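Periplasmic sugar-binding domain protein (Pseudomonas fluorescens Pf-5, PDB 3H75) probably binds a carbohydrate in the periplasm, in the cleft between its two alpha/beta domains. Local coordinates at residues G219-A224 against R229-D234; D121-G126 against L167-A172; Y22-Q27 against L309-G314; E190-Q195 against D214-G219. All blocks are in the same frame, centred on the assembly; numbering follows the deposited sequence.

Interaction 1: residues G219-A224 against R229-D234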
# COMPACT_ATOMS: atom_id res chain seq x y z
N GLY A 219 14.93 8.25 -3.06
CA GLY A 219 16.34 7.92 -2.91
C GLY A 219 17.02 7.87 -4.27
O GLY A 219 18.10 8.43 -4.45
N ALA A 220 16.39 7.21 -5.23
CA ALA A 220 16.96 7.11 -6.57
C ALA A 220 17.05 8.48 -7.22
O ALA A 220 17.97 8.75 -7.99
CB ALA A 220 16.12 6.16 -7.43
N MSE A 221 16.08 9.34 -6.92
CA MSE A 221 16.06 10.68 -7.49
C MSE A 221 17.25 11.51 -7.01
O MSE A 221 17.81 12.30 -7.77
CB MSE A 221 14.76 11.39 -7.13
CG MSE A 221 13.58 10.94 -7.99
SE MSE A 221 11.86 11.45 -7.27
CE MSE A 221 11.98 13.37 -7.50
N GLN A 222 17.65 11.32 -5.76
CA GLN A 222 18.79 12.06 -5.23
C GLN A 222 20.05 11.60 -5.95
O GLN A 222 20.88 12.42 -6.34
CB GLN A 222 18.95 11.84 -3.73
CG GLN A 222 19.96 12.78 -3.09
CD GLN A 222 20.03 12.64 -1.59
OE1 GLN A 222 19.01 12.46 -0.92
NE2 GLN A 222 21.24 12.74 -1.04
N ALA A 223 20.20 10.29 -6.11
CA ALA A 223 21.36 9.74 -6.80
C ALA A 223 21.39 10.31 -8.22
O ALA A 223 22.45 10.65 -8.74
CB ALA A 223 21.28 8.22 -6.84
N ALA A 224 20.22 10.42 -8.83
CA ALA A 224 20.11 10.95 -10.18
C ALA A 224 20.58 12.40 -10.27
O ALA A 224 21.33 12.76 -11.18
CB ALA A 224 18.66 10.84 -10.66
N ARG A 229 21.53 14.19 -13.81
CA ARG A 229 20.25 13.90 -14.44
C ARG A 229 19.19 14.84 -13.86
O ARG A 229 19.39 15.42 -12.79
CB ARG A 229 19.84 12.44 -14.22
CG ARG A 229 20.82 11.41 -14.79
CD ARG A 229 21.03 11.58 -16.30
NE ARG A 229 19.83 11.34 -17.10
CZ ARG A 229 19.39 10.14 -17.47
NH1 ARG A 229 20.04 9.04 -17.11
NH2 ARG A 229 18.30 10.03 -18.21
N LYS A 230 18.08 14.99 -14.57
CA LYS A 230 17.01 15.88 -14.13
C LYS A 230 15.67 15.16 -13.98
O LYS A 230 14.92 15.02 -14.94
CB LYS A 230 16.85 17.03 -15.13
CG LYS A 230 18.12 17.86 -15.34
CD LYS A 230 18.32 18.87 -14.22
CE LYS A 230 17.60 20.19 -14.52
NZ LYS A 230 16.14 20.03 -14.72
N PRO A 231 15.36 14.69 -12.76
CA PRO A 231 14.10 13.98 -12.53
C PRO A 231 12.91 14.79 -13.04
O PRO A 231 12.76 15.97 -12.71
CB PRO A 231 14.08 13.81 -11.01
CG PRO A 231 15.53 13.64 -10.69
CD PRO A 231 16.18 14.71 -11.53
N GLY A 232 12.06 14.15 -13.83
CA GLY A 232 10.89 14.83 -14.35
C GLY A 232 11.09 15.41 -15.74
O GLY A 232 10.12 15.74 -16.42
N THR A 233 12.34 15.56 -16.15
CA THR A 233 12.65 16.11 -17.46
C THR A 233 13.32 15.09 -18.37
O THR A 233 12.73 14.69 -19.38
CB THR A 233 13.56 17.36 -17.35
OG1 THR A 233 12.89 18.38 -16.61
CG2 THR A 233 13.91 17.89 -18.73
N ASP A 234 14.52 14.65 -18.03
CA ASP A 234 15.24 13.67 -18.84
C ASP A 234 15.25 12.26 -18.25
O ASP A 234 15.72 11.32 -18.88
CB ASP A 234 16.68 14.13 -19.11
CG ASP A 234 17.46 14.37 -17.83
OD1 ASP A 234 17.62 13.42 -17.03
OD2 ASP A 234 17.93 15.51 -17.62
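Met221 and Arg229 each start with the side chain anti to the carbonyl carbon and beside the backbone N (chi1 of Arg229 -61°), but the two chains then serve different ends. The selenomethionine Met221, kinked at chi3 (68°), carries its CE to the Pro231 ring, 4.1 Å from Pro231 CB. Ala224, one helical turn further on, closes on the same ring with its methyl, CB to Pro231 CG at 4.2 Å. A proline suits this spot because its compact apolar ring fills the groove between the two helix side chains and has no N-H to satisfy. Phe237 of strand 236-240 touches all three, and the cluster is buried.

The backbone joins in where the chain turns back from helix 214-226: Arg229 N donates to Ala224 O at 3.0 Å. Beyond CB the arginine departs from the helix, bending at chi2 and chi3 until its guanidinium lies side-on to Asp234. There NE makes a salt bridge to Asp234 OD1 at 3.0 Å, and NH2 bonds to the Asp234 carbonyl O and to the carbonyl of Thr206. Lys230 N reaches Asp234 OD1 from the other face of the carboxylate at 3.0 Å, along a nearly straight bond (175°). A leucine in place of Arg229 would probably leave the carboxylate without its charged mate and the Thr206 carbonyl without this donor. The chemistry is thus divided: apolar contacts seat the loop against the helix, while charge and directed N-H groups fold the loop upon itself before strand 236-240.

Interaction 2: residues D121-G126 against L167-A172; sequences DDEEAG and LRRALA
Glu123 meets Arg169 across the groove between helices 122-137 and 158-173, in the first turn of a helix that starts just after Asp121 and whose Asp122 makes a second ionic tie to helix 158-173 through Arg163. Glu123 runs extended beyond CG, which places its carboxylate at the arginine: OE2 receives Arg169 NH1 on its anti side in a salt bridge of 3.0 Å, bent to 136° at the hydrogen. The two side chains cross nearly at right angles, their flat groups are turned 66° apart, and one N-H, that of NH1, makes the bond. Replacing Arg169 with an alanine would probably leave Glu123 without this counter-charge and remove the cation-pi partner of Tyr127. At Gly126 the helices come close, its C 3.8 Å from Leu167 N; a beta carbon here would stand close to that nitrogen, and glycine leaves room for the backbones to approach. The Gly126 carbonyl O accepts a hydrogen bond from Trp210 NE1. A buried glycine contact with a salt bridge on its more exposed side joins two neighbouring helices on one face of the mixed sheet, an arrangement in keeping with the alpha/beta layering of periplasmic binding proteins.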
# COMPACT_ATOMS: atom_id res chain seq x y z
N ASP A 121 -5.55 -3.08 -4.92
CA ASP A 121 -5.16 -3.49 -6.27
C ASP A 121 -3.70 -3.17 -6.59
O ASP A 121 -3.41 -2.37 -7.49
CB ASP A 121 -6.12 -2.86 -7.30
CG ASP A 121 -6.21 -1.34 -7.22
OD1 ASP A 121 -5.93 -0.76 -6.14
OD2 ASP A 121 -6.59 -0.72 -8.24
N ASP A 122 -2.80 -3.82 -5.87
CA ASP A 122 -1.36 -3.63 -6.06
C ASP A 122 -0.88 -3.94 -7.47
O ASP A 122 -0.03 -3.23 -8.02
CB ASP A 122 -0.56 -4.49 -5.06
CG ASP A 122 -0.51 -3.89 -3.66
OD1 ASP A 122 -0.08 -2.73 -3.52
OD2 ASP A 122 -0.89 -4.58 -2.70
N GLU A 123 -1.39 -5.02 -8.07
CA GLU A 123 -0.96 -5.37 -9.42
C GLU A 123 -1.27 -4.25 -10.40
O GLU A 123 -0.43 -3.88 -11.23
CB GLU A 123 -1.63 -6.67 -9.88
CG GLU A 123 -1.00 -7.28 -11.12
CD GLU A 123 -1.64 -8.60 -11.51
OE1 GLU A 123 -1.90 -9.42 -10.60
OE2 GLU A 123 -1.88 -8.82 -12.72
N GLU A 124 -2.48 -3.69 -10.30
CA GLU A 124 -2.87 -2.60 -11.19
C GLU A 124 -1.92 -1.42 -11.01
O GLU A 124 -1.52 -0.78 -11.98
CB GLU A 124 -4.30 -2.15 -10.89
CG GLU A 124 -4.76 -0.95 -11.72
CD GLU A 124 -4.96 -1.27 -13.20
OE1 GLU A 124 -4.46 -2.30 -13.68
OE2 GLU A 124 -5.63 -0.47 -13.88
N ALA A 125 -1.54 -1.13 -9.77
CA ALA A 125 -0.63 -0.02 -9.50
C ALA A 125 0.72 -0.22 -10.19
O ALA A 125 1.27 0.72 -10.78
CB ALA A 125 -0.44 0.15 -8.00
N GLY A 126 1.25 -1.43 -10.11
CA GLY A 126 2.54 -1.72 -10.74
C GLY A 126 2.46 -1.60 -12.24
O GLY A 126 3.37 -1.10 -12.90
N LEU A 167 4.20 -4.80 -13.31
CA LEU A 167 5.31 -4.29 -14.10
C LEU A 167 5.64 -5.26 -15.24
O LEU A 167 5.80 -4.85 -16.39
CB LEU A 167 6.55 -4.09 -13.23
CG LEU A 167 7.88 -3.86 -13.95
CD1 LEU A 167 7.84 -2.52 -14.68
CD2 LEU A 167 9.04 -3.89 -12.93
N ARG A 168 5.73 -6.54 -14.91
CA ARG A 168 6.05 -7.57 -15.90
C ARG A 168 5.01 -7.61 -17.01
O ARG A 168 5.34 -7.82 -18.17
CB ARG A 168 6.16 -8.94 -15.24
CG ARG A 168 7.28 -9.06 -14.21
CD ARG A 168 8.66 -9.03 -14.85
NE ARG A 168 9.72 -9.11 -13.84
CZ ARG A 168 11.02 -9.10 -14.11
NH1 ARG A 168 11.44 -9.01 -15.37
NH2 ARG A 168 11.91 -9.15 -13.13
N ARG A 169 3.74 -7.41 -16.65
CA ARG A 169 2.69 -7.42 -17.66
C ARG A 169 2.87 -6.25 -18.62
O ARG A 169 2.72 -6.41 -19.83
CB ARG A 169 1.31 -7.36 -16.99
CG ARG A 169 0.82 -8.70 -16.47
CD ARG A 169 -0.50 -8.52 -15.74
NE ARG A 169 -1.38 -7.63 -16.50
CZ ARG A 169 -2.16 -6.71 -15.94
NH1 ARG A 169 -2.16 -6.55 -14.62
NH2 ARG A 169 -2.91 -5.93 -16.70
N ALA A 170 3.21 -5.09 -18.08
CA ALA A 170 3.42 -3.91 -18.92
C ALA A 170 4.65 -4.10 -19.81
O ALA A 170 4.65 -3.70 -20.97
CB ALA A 170 3.58 -2.66 -18.04
N LEU A 171 5.70 -4.71 -19.27
CA LEU A 171 6.90 -4.95 -20.06
C LEU A 171 6.63 -5.90 -21.22
O LEU A 171 7.22 -5.76 -22.30
CB LEU A 171 8.03 -5.51 -19.19
CG LEU A 171 8.66 -4.52 -18.21
CD1 LEU A 171 9.61 -5.27 -17.28
CD2 LEU A 171 9.42 -3.44 -18.97
N ALA A 172 5.75 -6.87 -21.01
CA ALA A 172 5.45 -7.82 -22.07
C ALA A 172 4.71 -7.15 -23.22
O ALA A 172 4.78 -7.61 -24.36
CB ALA A 172 4.61 -8.97 -21.52

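Interaction 3: residues Y22-Q27 against L309-G314; sequences YSQFMQ and LGDQVG
Phe25 and Gly314 form the close side of a contact that belongs to the two-domain periplasmic binding protein fold: helix 17-33, which follows the first strand of the parallel sheet, receives a late part of the chain, after helix 300-309. The first torsion of Phe25 sets CG anti to the backbone N (chi1 -165°), which swings the ring over to the incoming chain. There CD1 and CE1 both lie 3.7 Å from Gly314 CA. The fit depends on glycine, since a beta carbon at Gly314 would point at the ring and sit uncomfortably near CD1. Val313 adds a lighter touch, its CG1 4.4 Å from Phe25 CD1, and an apolar branched residue suits this position because it also packs on Leu340 and Phe263. Phe319 and Trp268 meet the Phe25 ring edge-to-face, completing an aromatic cluster around it. All of this is buried.

Toward the solvent the contact changes character. Gln24 and Asp311, both partly exposed, cross at about a right angle and touch through their aliphatic portions, CB to CB at 3.9 Å, with no hydrogen bond between them. The carboxylate is engaged by Ser21, a short polar residue one turn before Gln24 on helix 17-33, whose OG bonds to OD1. The methylene of the glutamine rests against the other oxygen of the carboxylate, Gln24 CG lying 3.6 Å from Asp311 OD2.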
# COMPACT_ATOMS: atom_id res chain seq x y z
N TYR A 22 -1.24 4.83 7.73
CA TYR A 22 -2.22 3.74 7.72
C TYR A 22 -2.84 3.69 9.12
O TYR A 22 -4.06 3.60 9.26
CB TYR A 22 -1.50 2.43 7.40
CG TYR A 22 -2.38 1.25 7.03
CD1 TYR A 22 -2.56 0.89 5.70
CD2 TYR A 22 -2.96 0.46 8.02
CE1 TYR A 22 -3.28 -0.25 5.35
CE2 TYR A 22 -3.69 -0.68 7.68
CZ TYR A 22 -3.84 -1.04 6.35
OH TYR A 22 -4.50 -2.19 6.01
N SER A 23 -2.00 3.75 10.14
CA SER A 23 -2.45 3.72 11.53
C SER A 23 -3.32 4.92 11.88
O SER A 23 -4.38 4.77 12.51
CB SER A 23 -1.26 3.68 12.48
OG SER A 23 -0.58 2.44 12.40
N GLN A 24 -2.89 6.11 11.49
CA GLN A 24 -3.64 7.32 11.80
C GLN A 24 -5.02 7.31 11.18
O GLN A 24 -5.99 7.77 11.80
CB GLN A 24 -2.87 8.57 11.35
CG GLN A 24 -1.53 8.74 12.05
CD GLN A 24 -1.66 8.77 13.57
OE1 GLN A 24 -2.26 9.68 14.13
NE2 GLN A 24 -1.09 7.76 14.24
N PHE A 25 -5.13 6.79 9.96
CA PHE A 25 -6.43 6.73 9.29
C PHE A 25 -7.33 5.76 10.07
O PHE A 25 -8.52 6.04 10.27
CB PHE A 25 -6.27 6.25 7.84
CG PHE A 25 -7.48 6.49 6.99
CD1 PHE A 25 -7.82 7.78 6.59
CD2 PHE A 25 -8.30 5.43 6.59
CE1 PHE A 25 -8.96 8.02 5.81
CE2 PHE A 25 -9.44 5.66 5.81
CZ PHE A 25 -9.77 6.96 5.42
N MSE A 26 -6.77 4.64 10.51
CA MSE A 26 -7.53 3.66 11.28
C MSE A 26 -8.00 4.25 12.60
O MSE A 26 -9.14 4.03 13.01
CB MSE A 26 -6.69 2.43 11.59
CG MSE A 26 -6.40 1.53 10.41
SE MSE A 26 -5.35 -0.02 10.96
CE MSE A 26 -6.74 -1.00 11.87
N GLN A 27 -7.12 4.99 13.27
CA GLN A 27 -7.48 5.58 14.55
C GLN A 27 -8.63 6.57 14.39
O GLN A 27 -9.51 6.65 15.26
CB GLN A 27 -6.26 6.26 15.18
CG GLN A 27 -5.13 5.28 15.44
CD GLN A 27 -3.99 5.87 16.23
OE1 GLN A 27 -3.51 6.97 15.93
NE2 GLN A 27 -3.53 5.15 17.24
N LEU A 309 -3.46 18.26 4.19
CA LEU A 309 -4.08 17.54 5.30
C LEU A 309 -3.18 16.57 6.05
O LEU A 309 -3.29 16.43 7.27
CB LEU A 309 -5.32 16.81 4.79
CG LEU A 309 -6.49 17.74 4.47
CD1 LEU A 309 -7.52 17.02 3.62
CD2 LEU A 309 -7.11 18.22 5.79
N GLY A 310 -2.28 15.90 5.33
CA GLY A 310 -1.40 14.95 5.99
C GLY A 310 -2.20 13.89 6.73
O GLY A 310 -3.25 13.44 6.25
N ASP A 311 -1.71 13.48 7.90
CA ASP A 311 -2.40 12.44 8.66
C ASP A 311 -3.66 12.92 9.39
O ASP A 311 -4.21 12.21 10.24
CB ASP A 311 -1.42 11.78 9.64
CG ASP A 311 -0.38 10.93 8.92
OD1 ASP A 311 -0.47 10.80 7.68
OD2 ASP A 311 0.53 10.40 9.59
N GLN A 312 -4.11 14.12 9.06
CA GLN A 312 -5.33 14.66 9.64
C GLN A 312 -6.45 14.39 8.64
O GLN A 312 -7.62 14.66 8.92
CB GLN A 312 -5.20 16.17 9.88
CG GLN A 312 -4.09 16.56 10.86
CD GLN A 312 -4.39 16.14 12.29
OE1 GLN A 312 -3.49 16.12 13.14
NE2 GLN A 312 -5.64 15.82 12.57
N VAL A 313 -6.10 13.83 7.49
CA VAL A 313 -7.10 13.57 6.45
C VAL A 313 -8.25 12.67 6.91
O VAL A 313 -9.39 12.86 6.47
CB VAL A 313 -6.43 12.97 5.17
CG1 VAL A 313 -5.93 11.56 5.44
CG2 VAL A 313 -7.43 12.99 4.02
N GLY A 314 -7.98 11.72 7.79
CA GLY A 314 -9.03 10.83 8.26
C GLY A 314 -10.15 11.54 9.00
O GLY A 314 -11.28 11.06 9.03

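Interaction 4: residues E190-Q195 against D214-G219; sequences ERAYRQ and DEMALG
This is a close, buried helix-to-helix contact between neighbouring helices 189-202 and 214-226, linked through strand 206-211 of the mixed sheet. Small residues make it possible. Ala192 points its methyl at the other helix and meets the selenomethionine Met216 at the root of its side chain, CB to CB at 3.6 Å; beyond CB and CG the Met216 chain runs off from Ala192. With Phe151 of strand 146-152 packed on this methyl as well, a longer side chain would have little room. The next residue, Tyr193, meets Gly219, which lies about a turn beyond Met216; their CA atoms are 4.2 Å apart, a separation a beta carbon at Gly219 would hinder by pressing on Tyr193 N. The glycine carbonyl lies at the edge of the tyrosine ring, close to its plane, with Gly219 O 3.4 Å from Tyr193 CD1. The same oxygen receives a CA-H...O contact from Tyr193 CA at 3.6 Å. The ring flank lies along helix 214-226, touching Gln222 and Ala223, while the hydroxyl hydrogen-bonds to Glu226. Such helix-strand-helix connections along a sheet are what the alpha/beta domains of periplasmic binding proteins are built from.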
# COMPACT_ATOMS: atom_id res chain seq x y z
N GLU A 190 17.50 5.02 1.74
CA GLU A 190 18.95 5.07 1.61
C GLU A 190 19.51 3.88 0.84
O GLU A 190 20.51 4.02 0.12
CB GLU A 190 19.63 5.18 2.99
CG GLU A 190 19.20 4.15 4.00
CD GLU A 190 19.89 4.35 5.34
OE1 GLU A 190 19.81 5.48 5.88
OE2 GLU A 190 20.50 3.39 5.86
N ARG A 191 18.88 2.72 0.96
CA ARG A 191 19.34 1.54 0.24
C ARG A 191 19.15 1.76 -1.26
O ARG A 191 20.05 1.50 -2.06
CB ARG A 191 18.58 0.29 0.69
CG ARG A 191 19.01 -0.99 -0.03
CD ARG A 191 18.22 -2.19 0.48
NE ARG A 191 18.39 -3.38 -0.35
CZ ARG A 191 19.48 -4.14 -0.37
NH1 ARG A 191 20.52 -3.85 0.40
NH2 ARG A 191 19.53 -5.21 -1.16
N ALA A 192 17.96 2.23 -1.64
CA ALA A 192 17.68 2.49 -3.05
C ALA A 192 18.63 3.57 -3.55
O ALA A 192 19.09 3.53 -4.69
CB ALA A 192 16.23 2.94 -3.22
N TYR A 193 18.91 4.54 -2.69
CA TYR A 193 19.82 5.63 -3.02
C TYR A 193 21.19 5.07 -3.39
O TYR A 193 21.77 5.45 -4.40
CB TYR A 193 19.95 6.59 -1.83
CG TYR A 193 21.10 7.57 -1.95
CD1 TYR A 193 21.10 8.57 -2.92
CD2 TYR A 193 22.19 7.50 -1.08
CE1 TYR A 193 22.16 9.49 -3.01
CE2 TYR A 193 23.24 8.40 -1.16
CZ TYR A 193 23.22 9.39 -2.13
OH TYR A 193 24.26 10.29 -2.21
N ARG A 194 21.69 4.16 -2.56
CA ARG A 194 22.99 3.55 -2.79
C ARG A 194 22.99 2.71 -4.06
O ARG A 194 23.93 2.76 -4.85
CB ARG A 194 23.39 2.68 -1.59
CG ARG A 194 23.67 3.47 -0.32
CD ARG A 194 24.78 4.49 -0.53
NE ARG A 194 25.06 5.26 0.68
CZ ARG A 194 25.91 6.28 0.73
NH1 ARG A 194 26.57 6.65 -0.36
NH2 ARG A 194 26.10 6.93 1.88
N GLN A 195 21.93 1.94 -4.26
CA GLN A 195 21.82 1.11 -5.45
C GLN A 195 21.74 1.97 -6.71
O GLN A 195 22.36 1.65 -7.73
CB GLN A 195 20.58 0.21 -5.35
CG GLN A 195 20.63 -0.80 -4.20
CD GLN A 195 19.31 -1.53 -3.98
OE1 GLN A 195 18.25 -0.90 -3.88
NE2 GLN A 195 19.37 -2.85 -3.90
N ASP A 214 7.37 5.15 -2.73
CA ASP A 214 7.89 6.49 -2.86
C ASP A 214 9.24 6.74 -2.19
O ASP A 214 10.05 7.51 -2.71
CB ASP A 214 6.85 7.53 -2.39
CG ASP A 214 6.45 7.36 -0.93
OD1 ASP A 214 6.74 6.31 -0.32
OD2 ASP A 214 5.83 8.31 -0.40
N GLU A 215 9.48 6.08 -1.06
CA GLU A 215 10.74 6.23 -0.35
C GLU A 215 11.90 5.91 -1.29
O GLU A 215 12.86 6.67 -1.40
CB GLU A 215 10.79 5.26 0.84
CG GLU A 215 9.72 5.45 1.91
CD GLU A 215 10.00 6.62 2.84
OE1 GLU A 215 11.19 6.92 3.07
OE2 GLU A 215 9.03 7.21 3.37
N MSE A 216 11.81 4.77 -1.96
CA MSE A 216 12.86 4.35 -2.88
C MSE A 216 12.98 5.30 -4.07
O MSE A 216 14.08 5.60 -4.51
CB MSE A 216 12.61 2.92 -3.34
CG MSE A 216 12.68 1.92 -2.19
SE MSE A 216 12.57 0.09 -2.72
CE MSE A 216 10.79 0.13 -3.53
N ALA A 217 11.85 5.78 -4.58
CA ALA A 217 11.90 6.71 -5.71
C ALA A 217 12.67 7.97 -5.30
O ALA A 217 13.53 8.45 -6.05
CB ALA A 217 10.48 7.07 -6.15
N LEU A 218 12.38 8.50 -4.12
CA LEU A 218 13.05 9.70 -3.63
C LEU A 218 14.56 9.46 -3.47
O LEU A 218 15.37 10.36 -3.71
CB LEU A 218 12.43 10.14 -2.31
CG LEU A 218 10.99 10.62 -2.44
CD1 LEU A 218 10.40 10.84 -1.06
CD2 LEU A 218 10.93 11.90 -3.27
N GLY A 219 14.93 8.25 -3.06
CA GLY A 219 16.34 7.92 -2.91
C GLY A 219 17.02 7.87 -4.27
O GLY A 219 18.10 8.43 -4.45

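Interactions 1 and 4 form one continuous region, their centres 11 Å apart: both use helix 214-226, share Gly219, and touch where Ala223 CB lies 3.7 Å from Tyr193 O. Helix 189-202 thus packs on the helix at interaction 4, and the loop after the helix folds back at interaction 1. Interaction 2 lies in the same alpha/beta domain, its centre about 20 Å from that of interaction 4, with no direct touch. Interaction 3 belongs to the other domain, about 27 Å from interaction 2, centre to centre; it closes a chain loop within which the other three are nested. In this family sugar generally binds between the domains.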